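Local coordinates for protein cyclopropane-fatty-acyl-phospholipid synthase 1 (Mycobacterium tuberculosis, PDB 1KPH) that converts a double bond of alpha mycolic acids at the distal position to a cyclopropane ring, taking the methylene group from S-adenosyl-L-methionine, at residues Pro7-Asp20 and Leu93-Gln105. Numbering follows the deposited sequence.
Sequences PHFANVQAHYDLSD and LTLSKNQANHVQQ. With SAH (S-adenosyl-L-homocysteine), chain F; 10A (didecyl-dimethyl-ammonium), chain G.
Helix 9-16 and helix 97-105 approach to 10.1 Å between axes, their directions 68° apart, and Asp-17, just past the first helix, meets the start of the second. Its carboxylate grips that helix end with three hydrogen bonds. OD2 uses its syn lone pair to accept Lys-97 N at 3.0 Å. OD1 takes Asn-98 N and Ser-96 OG, both at 2.7 Å, from opposite faces of the carboxylate plane. Ser-96 is the N-cap; with OG anti to the backbone N (chi1 178°), it reaches both Asp-17 and, weakly, Gln-99 N. Leu-95 packs at the end of the contact near Pro-7. Its CD1 packs on Val-12 CG2 at 3.6 Å and also meets the adenine. Its CD2 sits over a face of the Phe-9 ring, a CH-pi contact, and touches Pro-7 CB. The Tyr-16 ring has SAH C3' over one face and 10A C11 at its edge; its OH is hydrogen-bonded to His-141 NE2. Residues 94-99 follow strand 89-93 of the Rossmann-like methyltransferase fold. Thr-94 OG1 and Leu-95 N hold SAH O2'; Gln-99 OE1 accepts from O3' at 2.5 Å and from Thr-94 OG1. One water joins Asp-20 OD1 to Asn-98 O. Helix 9-16 thus lies against SAH through Val-12 and Tyr-16, and the positive end of helix 97-105 would favour a charged Asp-17.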
ATOM      1  N   PRO A   7      13.791   9.339   6.585  1.00 38.86           N
ATOM      2  CA  PRO A   7      12.865   8.834   5.566  1.00 37.22           C
ATOM      3  C   PRO A   7      13.256   9.311   4.172  1.00 36.50           C
ATOM      4  O   PRO A   7      13.825  10.394   4.019  1.00 34.97           O
ATOM      5  CB  PRO A   7      11.524   9.404   6.010  1.00 37.57           C
ATOM      6  CG  PRO A   7      11.657   9.442   7.500  1.00 38.34           C
ATOM      7  CD  PRO A   7      13.056   9.981   7.689  1.00 38.78           C
ATOM      8  N   HIS A   8      12.955   8.501   3.158  1.00 35.05           N
ATOM      9  CA  HIS A   8      13.275   8.864   1.785  1.00 34.46           C
ATOM     10  C   HIS A   8      12.157   9.718   1.196  1.00 33.68           C
ATOM     11  O   HIS A   8      11.459   9.300   0.272  1.00 33.51           O
ATOM     12  CB  HIS A   8      13.476   7.611   0.927  1.00 35.42           C
ATOM     13  CG  HIS A   8      14.496   6.659   1.474  1.00 35.71           C
ATOM     14  ND1 HIS A   8      14.196   5.712   2.430  1.00 36.93           N
ATOM     15  CD2 HIS A   8      15.814   6.508   1.197  1.00 35.88           C
ATOM     16  CE1 HIS A   8      15.284   5.018   2.718  1.00 35.90           C
ATOM     17  NE2 HIS A   8      16.279   5.482   1.985  1.00 35.51           N
ATOM     18  N   PHE A   9      11.990  10.919   1.741  1.00 32.82           N
ATOM     19  CA  PHE A   9      10.957  11.831   1.273  1.00 31.59           C
ATOM     20  C   PHE A   9      11.018  12.058  -0.233  1.00 31.63           C
ATOM     21  O   PHE A   9      10.001  11.969  -0.920  1.00 30.78           O
ATOM     22  CB  PHE A   9      11.068  13.188   1.980  1.00 33.18           C
ATOM     23  CG  PHE A   9      10.704  13.154   3.438  1.00 32.94           C
ATOM     24  CD1 PHE A   9      11.606  12.686   4.389  1.00 34.64           C
ATOM     25  CD2 PHE A   9       9.459  13.613   3.865  1.00 33.72           C
ATOM     26  CE1 PHE A   9      11.278  12.679   5.747  1.00 32.87           C
ATOM     27  CE2 PHE A   9       9.120  13.609   5.221  1.00 34.23           C
ATOM     28  CZ  PHE A   9      10.033  13.143   6.162  1.00 33.84           C
ATOM     29  N   ALA A  10      12.212  12.350  -0.744  1.00 30.16           N
ATOM     30  CA  ALA A  10      12.394  12.613  -2.170  1.00 28.91           C
ATOM     31  C   ALA A  10      11.874  11.517  -3.098  1.00 26.90           C
ATOM     32  O   ALA A  10      11.032  11.782  -3.955  1.00 27.19           O
ATOM     33  CB  ALA A  10      13.867  12.883  -2.469  1.00 30.19           C
ATOM     34  N   ASN A  11      12.380  10.298  -2.937  1.00 25.45           N
ATOM     35  CA  ASN A  11      11.964   9.180  -3.786  1.00 25.38           C
ATOM     36  C   ASN A  11      10.467   8.901  -3.725  1.00 25.50           C
ATOM     37  O   ASN A  11       9.816   8.726  -4.758  1.00 26.74           O
ATOM     38  CB  ASN A  11      12.711   7.897  -3.409  1.00 25.37           C
ATOM     39  CG  ASN A  11      14.193   7.979  -3.696  1.00 27.82           C
ATOM     40  OD1 ASN A  11      14.605   8.399  -4.775  1.00 28.84           O
ATOM     41  ND2 ASN A  11      15.006   7.566  -2.731  1.00 27.94           N
ATOM     42  N   VAL A  12       9.932   8.839  -2.511  1.00 25.81           N
ATOM     43  CA  VAL A  12       8.515   8.573  -2.321  1.00 24.41           C
ATOM     44  C   VAL A  12       7.706   9.709  -2.913  1.00 25.32           C
ATOM     45  O   VAL A  12       6.742   9.478  -3.640  1.00 26.04           O
ATOM     46  CB  VAL A  12       8.179   8.415  -0.827  1.00 23.35           C
ATOM     47  CG1 VAL A  12       6.672   8.308  -0.633  1.00 23.17           C
ATOM     48  CG2 VAL A  12       8.863   7.172  -0.287  1.00 21.35           C
ATOM     49  N   GLN A  13       8.109  10.940  -2.611  1.00 24.94           N
ATOM     50  CA  GLN A  13       7.418  12.112  -3.128  1.00 25.74           C
ATOM     51  C   GLN A  13       7.516  12.182  -4.646  1.00 25.90           C
ATOM     52  O   GLN A  13       6.646  12.751  -5.307  1.00 25.41           O
ATOM     53  CB  GLN A  13       7.999  13.387  -2.509  1.00 25.63           C
ATOM     54  CG  GLN A  13       7.557  13.628  -1.073  1.00 25.87           C
ATOM     55  CD  GLN A  13       8.223  14.844  -0.454  1.00 28.81           C
ATOM     56  OE1 GLN A  13       8.434  15.857  -1.121  1.00 28.91           O
ATOM     57  NE2 GLN A  13       8.541  14.755   0.832  1.00 27.33           N
ATOM     58  N   ALA A  14       8.577  11.600  -5.201  1.00 25.86           N
ATOM     59  CA  ALA A  14       8.763  11.609  -6.648  1.00 25.87           C
ATOM     60  C   ALA A  14       7.542  11.024  -7.351  1.00 26.30           C
ATOM     61  O   ALA A  14       7.158  11.472  -8.434  1.00 26.85           O
ATOM     62  CB  ALA A  14      10.013  10.816  -7.020  1.00 26.63           C
ATOM     63  N   HIS A  15       6.922  10.031  -6.722  1.00 24.73           N
ATOM     64  CA  HIS A  15       5.756   9.381  -7.305  1.00 24.22           C
ATOM     65  C   HIS A  15       4.407   9.968  -6.885  1.00 22.66           C
ATOM     66  O   HIS A  15       3.635  10.416  -7.730  1.00 24.20           O
ATOM     67  CB  HIS A  15       5.766   7.888  -6.967  1.00 21.41           C
ATOM     68  CG  HIS A  15       4.680   7.111  -7.648  1.00 22.90           C
ATOM     69  ND1 HIS A  15       4.826   6.580  -8.911  1.00 20.17           N
ATOM     70  CD2 HIS A  15       3.416   6.819  -7.261  1.00 21.53           C
ATOM     71  CE1 HIS A  15       3.698   5.996  -9.274  1.00 21.33           C
ATOM     72  NE2 HIS A  15       2.825   6.127  -8.291  1.00 20.54           N
ATOM     73  N   TYR A  16       4.133   9.977  -5.583  1.00 24.37           N
ATOM     74  CA  TYR A  16       2.843  10.449  -5.074  1.00 24.69           C
ATOM     75  C   TYR A  16       2.557  11.947  -5.071  1.00 26.11           C
ATOM     76  O   TYR A  16       1.395  12.348  -4.972  1.00 24.91           O
ATOM     77  CB  TYR A  16       2.600   9.881  -3.674  1.00 22.89           C
ATOM     78  CG  TYR A  16       2.778   8.380  -3.612  1.00 21.83           C
ATOM     79  CD1 TYR A  16       4.011   7.821  -3.280  1.00 21.03           C
ATOM     80  CD2 TYR A  16       1.727   7.517  -3.926  1.00 18.93           C
ATOM     81  CE1 TYR A  16       4.197   6.439  -3.263  1.00 22.83           C
ATOM     82  CE2 TYR A  16       1.904   6.133  -3.912  1.00 21.44           C
ATOM     83  CZ  TYR A  16       3.141   5.601  -3.581  1.00 22.40           C
ATOM     84  OH  TYR A  16       3.328   4.234  -3.565  1.00 22.47           O
ATOM     85  N   ASP A  17       3.585  12.780  -5.170  1.00 25.87           N
ATOM     86  CA  ASP A  17       3.331  14.214  -5.196  1.00 27.11           C
ATOM     87  C   ASP A  17       3.276  14.739  -6.619  1.00 27.69           C
ATOM     88  O   ASP A  17       3.374  15.943  -6.854  1.00 28.49           O
ATOM     89  CB  ASP A  17       4.376  14.981  -4.386  1.00 28.23           C
ATOM     90  CG  ASP A  17       4.118  14.903  -2.897  1.00 29.73           C
ATOM     91  OD1 ASP A  17       2.933  14.799  -2.510  1.00 29.30           O
ATOM     92  OD2 ASP A  17       5.090  14.961  -2.114  1.00 32.31           O
ATOM     93  N   LEU A  18       3.097  13.825  -7.567  1.00 27.35           N
ATOM     94  CA  LEU A  18       3.004  14.188  -8.975  1.00 27.70           C
ATOM     95  C   LEU A  18       1.851  15.161  -9.184  1.00 29.18           C
ATOM     96  O   LEU A  18       2.025  16.214  -9.795  1.00 29.48           O
ATOM     97  CB  LEU A  18       2.780  12.936  -9.826  1.00 28.79           C
ATOM     98  CG  LEU A  18       2.651  13.110 -11.342  1.00 28.77           C
ATOM     99  CD1 LEU A  18       3.950  13.650 -11.909  1.00 29.99           C
ATOM    100  CD2 LEU A  18       2.314  11.774 -11.982  1.00 29.13           C
ATOM    101  N   SER A  19       0.677  14.799  -8.669  1.00 28.05           N
ATOM    102  CA  SER A  19      -0.530  15.618  -8.784  1.00 28.02           C
ATOM    103  C   SER A  19      -1.777  14.804  -8.455  1.00 27.52           C
ATOM    104  O   SER A  19      -2.130  13.887  -9.194  1.00 25.60           O
ATOM    105  CB  SER A  19      -0.676  16.168 -10.204  1.00 29.63           C
ATOM    106  OG  SER A  19      -1.993  16.638 -10.434  1.00 29.99           O
ATOM    107  N   ASP A  20      -2.448  15.139  -7.355  1.00 26.56           N
ATOM    108  CA  ASP A  20      -3.654  14.418  -6.970  1.00 26.27           C
ATOM    109  C   ASP A  20      -4.596  14.339  -8.159  1.00 26.09           C
ATOM    110  O   ASP A  20      -5.180  13.291  -8.441  1.00 25.79           O
ATOM    111  CB  ASP A  20      -4.364  15.126  -5.816  1.00 27.68           C
ATOM    112  CG  ASP A  20      -3.632  14.981  -4.508  1.00 26.56           C
ATOM    113  OD1 ASP A  20      -4.182  15.419  -3.475  1.00 29.87           O
ATOM    114  OD2 ASP A  20      -2.512  14.431  -4.508  1.00 27.18           O
ATOM    115  N   LEU A  93       0.418   8.111   8.735  1.00 21.64           N
ATOM    116  CA  LEU A  93       1.748   8.589   8.367  1.00 22.22           C
ATOM    117  C   LEU A  93       1.961   8.513   6.861  1.00 22.25           C
ATOM    118  O   LEU A  93       1.550   7.548   6.222  1.00 22.22           O
ATOM    119  CB  LEU A  93       2.815   7.746   9.070  1.00 22.54           C
ATOM    120  CG  LEU A  93       2.741   7.661  10.597  1.00 22.80           C
ATOM    121  CD1 LEU A  93       3.811   6.698  11.113  1.00 21.55           C
ATOM    122  CD2 LEU A  93       2.928   9.053  11.192  1.00 21.60           C
ATOM    123  N   THR A  94       2.596   9.537   6.296  1.00 23.28           N
ATOM    124  CA  THR A  94       2.872   9.574   4.861  1.00 23.42           C
ATOM    125  C   THR A  94       3.985  10.567   4.533  1.00 25.28           C
ATOM    126  O   THR A  94       4.098  11.618   5.166  1.00 25.59           O
ATOM    127  CB  THR A  94       1.630   9.974   4.044  1.00 24.44           C
ATOM    128  OG1 THR A  94       1.956   9.948   2.649  1.00 22.50           O
ATOM    129  CG2 THR A  94       1.173  11.382   4.410  1.00 22.60           C
ATOM    130  N   LEU A  95       4.799  10.235   3.537  1.00 24.87           N
ATOM    131  CA  LEU A  95       5.898  11.103   3.131  1.00 26.23           C
ATOM    132  C   LEU A  95       5.464  12.025   2.001  1.00 26.44           C
ATOM    133  O   LEU A  95       6.236  12.872   1.547  1.00 26.25           O
ATOM    134  CB  LEU A  95       7.091  10.260   2.671  1.00 27.02           C
ATOM    135  CG  LEU A  95       7.531   9.149   3.627  1.00 27.42           C
ATOM    136  CD1 LEU A  95       8.782   8.469   3.077  1.00 27.70           C
ATOM    137  CD2 LEU A  95       7.792   9.734   5.010  1.00 26.86           C
ATOM    138  N   SER A  96       4.222  11.859   1.554  1.00 24.49           N
ATOM    139  CA  SER A  96       3.678  12.657   0.463  1.00 25.69           C
ATOM    140  C   SER A  96       3.059  13.968   0.945  1.00 27.04           C
ATOM    141  O   SER A  96       2.122  13.966   1.743  1.00 28.17           O
ATOM    142  CB  SER A  96       2.627  11.840  -0.296  1.00 23.62           C
ATOM    143  OG  SER A  96       2.035  12.598  -1.332  1.00 23.55           O
ATOM    144  N   LYS A  97       3.584  15.086   0.454  1.00 28.38           N
ATOM    145  CA  LYS A  97       3.071  16.397   0.838  1.00 28.80           C
ATOM    146  C   LYS A  97       1.601  16.527   0.444  1.00 28.12           C
ATOM    147  O   LYS A  97       0.763  16.924   1.254  1.00 27.51           O
ATOM    148  CB  LYS A  97       3.871  17.509   0.155  1.00 31.75           C
ATOM    149  CG  LYS A  97       5.377  17.419   0.348  1.00 33.96           C
ATOM    150  CD  LYS A  97       6.078  18.628  -0.252  1.00 36.47           C
ATOM    151  CE  LYS A  97       7.593  18.479  -0.186  1.00 37.56           C
ATOM    152  NZ  LYS A  97       8.063  18.161   1.191  1.00 40.23           N
ATOM    153  N   ASN A  98       1.295  16.188  -0.805  1.00 26.12           N
ATOM    154  CA  ASN A  98      -0.067  16.279  -1.312  1.00 26.60           C
ATOM    155  C   ASN A  98      -1.054  15.389  -0.564  1.00 26.31           C
ATOM    156  O   ASN A  98      -2.227  15.742  -0.413  1.00 24.49           O
ATOM    157  CB  ASN A  98      -0.101  15.946  -2.808  1.00 26.44           C
ATOM    158  CG  ASN A  98       0.720  16.923  -3.639  1.00 29.44           C
ATOM    159  OD1 ASN A  98       1.036  18.026  -3.186  1.00 27.88           O
ATOM    160  ND2 ASN A  98       1.056  16.527  -4.864  1.00 27.51           N
ATOM    161  N   GLN A  99      -0.583  14.235  -0.099  1.00 25.25           N
ATOM    162  CA  GLN A  99      -1.445  13.318   0.634  1.00 23.87           C
ATOM    163  C   GLN A  99      -1.673  13.854   2.037  1.00 23.41           C
ATOM    164  O   GLN A  99      -2.788  13.800   2.556  1.00 22.61           O
ATOM    165  CB  GLN A  99      -0.817  11.926   0.698  1.00 22.39           C
ATOM    166  CG  GLN A  99      -0.658  11.264  -0.666  1.00 21.29           C
ATOM    167  CD  GLN A  99      -0.187   9.829  -0.563  1.00 20.11           C
ATOM    168  OE1 GLN A  99       0.555   9.475   0.348  1.00 20.46           O
ATOM    169  NE2 GLN A  99      -0.605   8.996  -1.510  1.00 19.88           N
ATOM    170  N   ALA A 100      -0.610  14.373   2.647  1.00 23.16           N
ATOM    171  CA  ALA A 100      -0.706  14.932   3.988  1.00 23.35           C
ATOM    172  C   ALA A 100      -1.725  16.068   3.989  1.00 24.63           C
ATOM    173  O   ALA A 100      -2.546  16.172   4.901  1.00 23.93           O
ATOM    174  CB  ALA A 100       0.650  15.448   4.440  1.00 24.37           C
ATOM    175  N   ASN A 101      -1.672  16.913   2.962  1.00 25.08           N
ATOM    176  CA  ASN A 101      -2.592  18.040   2.847  1.00 26.03           C
ATOM    177  C   ASN A 101      -4.025  17.571   2.606  1.00 25.73           C
ATOM    178  O   ASN A 101      -4.964  18.069   3.231  1.00 24.89           O
ATOM    179  CB  ASN A 101      -2.158  18.971   1.711  1.00 27.45           C
ATOM    180  CG  ASN A 101      -0.866  19.705   2.020  1.00 30.62           C
ATOM    181  OD1 ASN A 101      -0.326  20.419   1.173  1.00 32.57           O
ATOM    182  ND2 ASN A 101      -0.361  19.532   3.240  1.00 31.06           N
ATOM    183  N   HIS A 102      -4.191  16.614   1.698  1.00 24.01           N
ATOM    184  CA  HIS A 102      -5.511  16.080   1.383  1.00 22.99           C
ATOM    185  C   HIS A 102      -6.177  15.474   2.619  1.00 23.97           C
ATOM    186  O   HIS A 102      -7.322  15.795   2.944  1.00 23.81           O
ATOM    187  CB  HIS A 102      -5.400  15.007   0.297  1.00 23.64           C
ATOM    188  CG  HIS A 102      -6.716  14.416  -0.100  1.00 20.43           C
ATOM    189  ND1 HIS A 102      -7.604  15.066  -0.928  1.00 21.33           N
ATOM    190  CD2 HIS A 102      -7.308  13.251   0.248  1.00 19.84           C
ATOM    191  CE1 HIS A 102      -8.688  14.326  -1.075  1.00 21.33           C
ATOM    192  NE2 HIS A 102      -8.533  13.219  -0.371  1.00 19.46           N
ATOM    193  N   VAL A 103      -5.459  14.596   3.306  1.00 21.94           N
ATOM    194  CA  VAL A 103      -5.993  13.955   4.500  1.00 25.08           C
ATOM    195  C   VAL A 103      -6.223  14.979   5.609  1.00 25.99           C
ATOM    196  O   VAL A 103      -7.129  14.823   6.432  1.00 24.94           O
ATOM    197  CB  VAL A 103      -5.043  12.848   5.007  1.00 23.93           C
ATOM    198  CG1 VAL A 103      -5.601  12.212   6.264  1.00 25.04           C
ATOM    199  CG2 VAL A 103      -4.866  11.793   3.928  1.00 24.66           C
ATOM    200  N   GLN A 104      -5.405  16.028   5.630  1.00 27.34           N
ATOM    201  CA  GLN A 104      -5.553  17.067   6.640  1.00 28.02           C
ATOM    202  C   GLN A 104      -6.908  17.751   6.478  1.00 27.06           C
ATOM    203  O   GLN A 104      -7.499  18.208   7.456  1.00 26.78           O
ATOM    204  CB  GLN A 104      -4.427  18.100   6.529  1.00 29.85           C
ATOM    205  CG  GLN A 104      -4.558  19.252   7.517  1.00 34.11           C
ATOM    206  CD  GLN A 104      -4.656  18.780   8.958  1.00 36.37           C
ATOM    207  OE1 GLN A 104      -3.749  18.125   9.475  1.00 37.94           O
ATOM    208  NE2 GLN A 104      -5.766  19.111   9.616  1.00 38.13           N
ATOM    209  N   GLN A 105      -7.403  17.822   5.246  1.00 27.05           N
ATOM    210  CA  GLN A 105      -8.705  18.439   5.012  1.00 27.13           C
ATOM    211  C   GLN A 105      -9.821  17.490   5.427  1.00 25.57           C
ATOM    212  O   GLN A 105     -10.841  17.920   5.969  1.00 24.72           O
ATOM    213  CB  GLN A 105      -8.866  18.843   3.548  1.00 29.09           C
ATOM    214  CG  GLN A 105      -8.127  20.130   3.206  1.00 33.57           C
ATOM    215  CD  GLN A 105      -8.523  21.278   4.124  1.00 35.97           C
ATOM    216  OE1 GLN A 105      -9.680  21.712   4.139  1.00 37.07           O
ATOM    217  NE2 GLN A 105      -7.564  21.768   4.904  1.00 36.65           N
TER
HETATM  218  N   SAH F1900      -2.025   2.645   2.122  1.00 14.24           N
HETATM  219  CA  SAH F1900      -2.600   3.516   1.097  1.00 15.47           C
HETATM  220  CB  SAH F1900      -1.505   4.139   0.205  1.00 16.21           C
HETATM  221  CG  SAH F1900      -0.426   3.212  -0.398  1.00 17.98           C
HETATM  222  C   SAH F1900      -3.601   2.749   0.216  1.00 15.03           C
HETATM  223  OXT SAH F1900      -4.304   3.393  -0.583  1.00 16.36           O
HETATM  224  C5' SAH F1900       2.259   4.046  -0.378  1.00 19.73           C
HETATM  225  C4' SAH F1900       2.102   4.945   0.841  1.00 20.50           C
HETATM  226  O4' SAH F1900       3.053   4.641   1.897  1.00 23.41           O
HETATM  227  C3' SAH F1900       2.275   6.427   0.518  1.00 21.55           C
HETATM  228  O3' SAH F1900       1.232   7.181   1.192  1.00 21.00           O
HETATM  229  C2' SAH F1900       3.650   6.749   1.051  1.00 21.34           C
HETATM  230  O2' SAH F1900       3.803   8.136   1.360  1.00 19.57           O
HETATM  231  C1' SAH F1900       3.741   5.867   2.250  1.00 22.11           C
HETATM  232  N9  SAH F1900       5.117   5.599   2.680  1.00 22.41           N
HETATM  233  C8  SAH F1900       6.200   5.156   1.985  1.00 24.07           C
HETATM  234  N7  SAH F1900       7.304   5.007   2.648  1.00 24.85           N
HETATM  235  C5  SAH F1900       6.920   5.391   3.933  1.00 25.34           C
HETATM  236  C6  SAH F1900       7.659   5.488   5.287  1.00 26.25           C
HETATM  237  N6  SAH F1900       8.955   5.170   5.440  1.00 25.78           N
HETATM  238  N1  SAH F1900       6.921   5.922   6.362  1.00 27.41           N
HETATM  239  C2  SAH F1900       5.608   6.239   6.193  1.00 25.81           C
HETATM  240  N3  SAH F1900       4.859   6.193   5.065  1.00 24.31           N
HETATM  241  C4  SAH F1900       5.585   5.757   3.966  1.00 25.13           C
HETATM  242  C1  10A G1901      11.556  -5.030  -8.033  1.00 36.09           C
HETATM  243  C2  10A G1901      11.373  -3.572  -7.598  1.00 34.27           C
HETATM  244  C3  10A G1901       9.954  -3.358  -7.059  1.00 33.88           C
HETATM  245  C4  10A G1901       9.622  -1.930  -6.602  1.00 32.24           C
HETATM  246  C5  10A G1901       8.167  -1.939  -6.112  1.00 30.66           C
HETATM  247  C6  10A G1901       7.605  -0.579  -5.668  1.00 28.05           C
HETATM  248  C7  10A G1901       6.145  -0.863  -5.281  1.00 29.24           C
HETATM  249  C8  10A G1901       5.307   0.375  -4.950  1.00 26.89           C
HETATM  250  C9  10A G1901       3.865  -0.093  -4.658  1.00 26.68           C
HETATM  251  C10 10A G1901       2.933   1.112  -4.530  1.00 23.43           C
HETATM  252  N1  10A G1901       1.404   0.969  -4.463  1.00 21.58           N
HETATM  253  C11 10A G1901       0.852   2.379  -4.444  1.00 21.38           C
HETATM  254  C12 10A G1901       0.966   0.316  -3.176  1.00 19.95           C
HETATM  255  C13 10A G1901       0.737   0.163  -5.590  1.00 21.33           C
HETATM  256  C14 10A G1901       0.921   0.511  -7.100  1.00 21.43           C
HETATM  257  C15 10A G1901       0.497  -0.577  -8.116  1.00 20.82           C
HETATM  258  C16 10A G1901       1.228  -1.941  -8.109  1.00 22.18           C
HETATM  259  C17 10A G1901       2.715  -1.847  -8.502  1.00 25.36           C
HETATM  260  C18 10A G1901       3.417  -3.211  -8.521  1.00 26.41           C
HETATM  261  C19 10A G1901       4.888  -3.049  -8.930  1.00 28.56           C
HETATM  262  C20 10A G1901       5.555  -4.433  -8.993  1.00 31.07           C
HETATM  263  C21 10A G1901       7.016  -4.332  -9.437  1.00 32.57           C
HETATM  264  C22 10A G1901       7.603  -5.742  -9.501  1.00 34.49           C
HETATM  265  O   HOH W   1      -3.505  17.449  -1.860  1.00 29.63           O
HETATM  266  O   HOH W   2      -6.707  16.198  -3.492  1.00 43.93           O